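Local coordinates for protein 5-formaminoimidazole-4-carboxamide-1-(Beta)-D-ribofuranosyl 5'-monophosphate synthetase (Thermococcus kodakarensis, PDB 2PBZ) that probably uses ATP to form a carbon-nitrogen bond in the biosynthesis of IMP, with magnesium or manganese ions as likely cofactors, at residues Gln15-Ala20 and Phe25-Tyr30; His174-Pro179 and Gly291-Arg296. One frame throughout, in Å; residues are numbered along the deposited sequence.

Contact 1: Gln15-Ala20 and Phe25-Tyr30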
# COMPACT_ATOMS: atom_id res chain seq x y z
N GLN A 15 13.37 8.72 6.51
CA GLN A 15 12.12 9.40 6.77
C GLN A 15 12.42 10.61 7.66
O GLN A 15 11.97 11.73 7.39
CB GLN A 15 11.19 8.45 7.50
CG GLN A 15 9.81 8.96 7.73
CD GLN A 15 9.09 8.17 8.80
OE1 GLN A 15 9.48 7.05 9.14
NE2 GLN A 15 8.03 8.75 9.34
N ILE A 16 13.19 10.38 8.72
CA ILE A 16 13.56 11.42 9.66
C ILE A 16 14.29 12.60 9.02
O ILE A 16 13.87 13.75 9.17
CB ILE A 16 14.43 10.84 10.80
CG1 ILE A 16 13.60 9.90 11.66
CG2 ILE A 16 15.01 11.98 11.65
CD1 ILE A 16 14.39 9.14 12.68
N LEU A 17 15.38 12.32 8.29
CA LEU A 17 16.16 13.37 7.64
C LEU A 17 15.39 14.11 6.54
O LEU A 17 15.49 15.32 6.42
CB LEU A 17 17.46 12.80 7.07
CG LEU A 17 18.46 12.20 8.08
CD1 LEU A 17 19.75 11.83 7.38
CD2 LEU A 17 18.74 13.18 9.19
N LEU A 18 14.62 13.38 5.74
CA LEU A 18 13.85 14.01 4.68
C LEU A 18 12.86 14.98 5.31
O LEU A 18 12.66 16.08 4.82
CB LEU A 18 13.13 12.96 3.83
CG LEU A 18 12.12 13.42 2.77
CD1 LEU A 18 12.75 14.42 1.83
CD2 LEU A 18 11.61 12.22 1.99
N GLY A 19 12.23 14.55 6.39
CA GLY A 19 11.26 15.40 7.06
C GLY A 19 11.90 16.63 7.68
O GLY A 19 11.29 17.69 7.74
N ALA A 20 13.13 16.50 8.14
CA ALA A 20 13.83 17.62 8.74
C ALA A 20 14.24 18.62 7.66
O ALA A 20 14.02 19.82 7.79
CB ALA A 20 15.05 17.12 9.48
N PHE A 25 15.21 22.38 8.44
CA PHE A 25 16.33 22.11 9.34
C PHE A 25 17.54 21.60 8.60
O PHE A 25 17.44 21.15 7.46
CB PHE A 25 15.93 21.08 10.39
CG PHE A 25 15.04 21.62 11.45
CD1 PHE A 25 13.70 21.24 11.51
CD2 PHE A 25 15.53 22.53 12.38
CE1 PHE A 25 12.85 21.78 12.48
CE2 PHE A 25 14.71 23.08 13.36
CZ PHE A 25 13.35 22.71 13.41
N LYS A 26 18.68 21.66 9.26
CA LYS A 26 19.93 21.19 8.68
C LYS A 26 20.03 19.73 9.06
O LYS A 26 19.49 19.33 10.08
CB LYS A 26 21.12 21.99 9.23
CG LYS A 26 22.06 22.48 8.15
CD LYS A 26 21.33 23.38 7.18
CE LYS A 26 22.21 23.83 6.02
NZ LYS A 26 21.44 24.61 5.00
N THR A 27 20.75 18.96 8.26
CA THR A 27 20.87 17.52 8.47
C THR A 27 22.26 16.95 8.74
O THR A 27 23.23 17.33 8.08
CB THR A 27 20.26 16.81 7.23
OG1 THR A 27 18.84 16.91 7.28
CG2 THR A 27 20.67 15.36 7.17
N ARG A 28 22.33 16.03 9.70
CA ARG A 28 23.57 15.34 10.05
C ARG A 28 23.31 13.86 10.30
O ARG A 28 22.52 13.51 11.18
CB ARG A 28 24.24 15.91 11.28
CG ARG A 28 25.36 15.03 11.82
CD ARG A 28 25.97 15.60 13.07
NE ARG A 28 26.56 16.91 12.83
CZ ARG A 28 26.73 17.83 13.77
NH1 ARG A 28 26.34 17.57 15.01
NH2 ARG A 28 27.27 19.00 13.47
N LEU A 29 23.99 13.00 9.56
CA LEU A 29 23.81 11.57 9.71
C LEU A 29 25.09 10.86 10.13
O LEU A 29 26.14 11.09 9.54
CB LEU A 29 23.33 10.98 8.38
CG LEU A 29 23.03 9.48 8.37
CD1 LEU A 29 21.78 9.22 9.19
CD2 LEU A 29 22.84 8.99 6.95
N TYR A 30 24.99 10.01 11.14
CA TYR A 30 26.13 9.22 11.61
C TYR A 30 25.95 7.87 10.93
O TYR A 30 24.95 7.19 11.15
CB TYR A 30 26.07 9.01 13.12
CG TYR A 30 26.41 10.20 13.96
CD1 TYR A 30 25.67 11.37 13.88
CD2 TYR A 30 27.46 10.15 14.87
CE1 TYR A 30 25.96 12.47 14.70
CE2 TYR A 30 27.77 11.23 15.69
CZ TYR A 30 27.01 12.39 15.60
OH TYR A 30 27.27 13.44 16.45
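Leu17 drops from the helix onto Thr27 at the start of the strand, its branched end set around the threonine methyl. With CG beside the backbone N (chi1 -62°), both leucine methyls reach the strand: CD2 lies 3.5 Å from Thr27 CG2, while CD1 is 3.8 Å from Leu29 CD1. The Leu17 and Leu29 side chains cross at about a right angle. Thr27 suits its place because a beta-branched residue favours a strand and offers its methyl to the helix.

One turn on, Ala20 is small enough for the returning chain to pass close by, and its CB lies 4.2 Å from CB of Phe25. Its carbonyl O accepts a hydrogen bond from Phe25 N (2.9 Å), bent to 141° at the hydrogen, and the donor is tilted from the carbonyl plane. This bond ties the last part of the helix to the chain leading into the strand. Ala20 also touches Val5 of strand 5-8. Helix and strand run nearly antiparallel, at 165°, with their axes 9.0 Å apart, the second half of a beta-alpha-beta crossover joining parallel strands 5-8 and 27-31, as in a Rossmann-like domain.

Contact 2: His174-Pro179 and Gly291-Arg296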
# COMPACT_ATOMS: atom_id res chain seq x y z
N HIS A 174 0.25 4.08 14.77
CA HIS A 174 1.22 5.13 15.03
C HIS A 174 0.56 6.38 15.61
O HIS A 174 -0.45 6.86 15.09
CB HIS A 174 1.93 5.46 13.72
CG HIS A 174 2.50 4.26 13.03
ND1 HIS A 174 3.61 3.59 13.50
CD2 HIS A 174 2.07 3.56 11.95
CE1 HIS A 174 3.83 2.53 12.75
NE2 HIS A 174 2.91 2.48 11.80
N PHE A 175 1.14 6.90 16.69
CA PHE A 175 0.62 8.10 17.34
C PHE A 175 1.69 9.16 17.52
O PHE A 175 2.89 8.88 17.49
CB PHE A 175 0.10 7.80 18.75
CG PHE A 175 -1.13 6.94 18.78
CD1 PHE A 175 -1.04 5.60 19.12
CD2 PHE A 175 -2.39 7.50 18.55
CE1 PHE A 175 -2.18 4.81 19.23
CE2 PHE A 175 -3.54 6.73 18.66
CZ PHE A 175 -3.44 5.38 19.01
N PHE A 176 1.24 10.38 17.72
CA PHE A 176 2.17 11.48 17.96
C PHE A 176 1.50 12.42 18.93
O PHE A 176 0.62 13.17 18.54
CB PHE A 176 2.50 12.22 16.67
CG PHE A 176 3.58 13.26 16.83
CD1 PHE A 176 4.90 12.95 16.50
CD2 PHE A 176 3.28 14.53 17.30
CE1 PHE A 176 5.92 13.90 16.64
CE2 PHE A 176 4.29 15.50 17.45
CZ PHE A 176 5.61 15.18 17.12
N TYR A 177 1.90 12.38 20.20
CA TYR A 177 1.30 13.31 21.13
C TYR A 177 2.15 14.57 21.06
O TYR A 177 3.36 14.50 21.20
CB TYR A 177 1.32 12.78 22.56
CG TYR A 177 0.82 13.84 23.50
CD1 TYR A 177 -0.49 14.29 23.43
CD2 TYR A 177 1.70 14.50 24.37
CE1 TYR A 177 -0.93 15.37 24.19
CE2 TYR A 177 1.27 15.58 25.13
CZ TYR A 177 -0.04 16.01 25.03
OH TYR A 177 -0.47 17.08 25.76
N SER A 178 1.54 15.72 20.85
CA SER A 178 2.34 16.92 20.75
C SER A 178 2.10 17.90 21.87
O SER A 178 0.96 18.28 22.13
CB SER A 178 2.07 17.62 19.43
OG SER A 178 0.82 18.25 19.45
N PRO A 179 3.17 18.31 22.58
CA PRO A 179 3.01 19.27 23.67
C PRO A 179 2.70 20.63 23.08
O PRO A 179 1.82 21.33 23.54
CB PRO A 179 4.35 19.22 24.37
CG PRO A 179 4.77 17.80 24.18
CD PRO A 179 4.43 17.56 22.73
N GLY A 291 8.24 11.31 10.31
CA GLY A 291 9.55 11.92 10.43
C GLY A 291 9.42 13.40 10.23
O GLY A 291 10.14 14.19 10.83
N ARG A 292 8.49 13.80 9.36
CA ARG A 292 8.28 15.21 9.10
C ARG A 292 7.49 15.83 10.25
O ARG A 292 7.63 17.01 10.54
CB ARG A 292 7.55 15.43 7.78
CG ARG A 292 7.49 16.91 7.42
CD ARG A 292 7.04 17.20 6.00
NE ARG A 292 7.04 18.64 5.75
CZ ARG A 292 6.42 19.23 4.74
NH1 ARG A 292 5.73 18.51 3.87
NH2 ARG A 292 6.46 20.55 4.61
N ARG A 293 6.66 15.01 10.90
CA ARG A 293 5.85 15.48 12.01
C ARG A 293 6.75 15.84 13.18
O ARG A 293 6.55 16.87 13.83
CB ARG A 293 4.86 14.40 12.44
CG ARG A 293 3.93 14.85 13.54
CD ARG A 293 3.10 16.03 13.08
NE ARG A 293 2.37 16.63 14.19
CZ ARG A 293 2.92 17.36 15.16
NH1 ARG A 293 4.23 17.58 15.15
NH2 ARG A 293 2.17 17.83 16.15
N ILE A 294 7.73 14.99 13.44
CA ILE A 294 8.69 15.24 14.49
C ILE A 294 9.43 16.56 14.22
O ILE A 294 9.64 17.36 15.13
CB ILE A 294 9.72 14.12 14.55
CG1 ILE A 294 9.05 12.84 15.01
CG2 ILE A 294 10.87 14.52 15.45
CD1 ILE A 294 9.94 11.64 14.88
N ALA A 295 9.80 16.79 12.97
CA ALA A 295 10.51 18.00 12.58
C ALA A 295 9.63 19.22 12.67
O ALA A 295 10.11 20.29 13.02
CB ALA A 295 11.05 17.87 11.18
N ARG A 296 8.35 19.07 12.35
CA ARG A 296 7.46 20.22 12.42
C ARG A 296 7.22 20.59 13.87
O ARG A 296 6.98 21.76 14.19
CB ARG A 296 6.12 19.96 11.73
CG ARG A 296 5.16 21.11 11.93
CD ARG A 296 4.15 21.19 10.83
NE ARG A 296 4.79 21.25 9.53
CZ ARG A 296 4.15 21.42 8.38
NH1 ARG A 296 2.82 21.54 8.37
NH2 ARG A 296 4.82 21.43 7.24
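Arg293 CG rests on a face of the Phe176 ring, and the arginine holds its guanidinium past the rim, beside CE2 and CD2. The stem makes a CH-pi contact: Arg293 CG sits 3.6 Å from the centroid of the Phe176 ring and only 8° off its normal. The arginine chain bends at chi2 (60°), about the CB-CG bond, and runs on past the ring's rim. There Phe176 CE2 lies over a face of the guanidinium, displaced toward its rim, with NH1 of Arg293 3.1 Å away. The two planes are 39° apart, inclined rather than stacked in parallel.

Phe176 projects from strand 170-178 of the antiparallel sheet, in the part of the chain related to ATP-grasp enzymes, and helix 290-302 lies along that sheet. Strand and helix axes are 10.2 Å apart and run almost parallel, a separation spanned by two large side chains.

Ile294 approaches the phenylalanine differently, at the ring edge and in its plane, where CG1 is 3.7 Å from Phe176 CE1. It thus meets the rim while Arg293 CG occupies a face. Pro249, on the adjoining strand, touches both Phe176 and Ile294. Arginine fits this buried position because its long methylene chain can lie on an aromatic surface while its polar end finds a carboxylate: NE forms a salt bridge with Glu185, whose backbone is hydrogen-bonded to that of Phe176. A second, longer and weaker ion pair joins NH1 to Glu297. Ser178, two residues along the strand and so on the same side of the sheet as Phe176, is compact enough to sit beside the guanidinium, its CB 3.3 Å from Arg293 NH2 in an oblique approach.

From the N terminus, contact 1 closes first: four residues separate its segments, so it fastens a tight helix-to-strand turn in the N-terminal, probably Rossmann-like part. Contact 2 opens only much later and closes a loop of 111 residues, bringing helix 290-302 back against strand 170-178 in the part that appears ATP-grasp-like. The two are in series, neither nested nor crossed, yet their centres lie about 14 Å apart and they touch. Helix 290-302, part of contact 2, also packs against contact 1: Ala295 presents its CB to Gly19 and Ala20, while Phe25 reaches Leu298. Arg292 and Arg296 form salt bridges with Glu23, just after helix 13-22. These contacts join the N-terminal beta-alpha-beta unit to helix 290-302, which in turn lies on the antiparallel sheet.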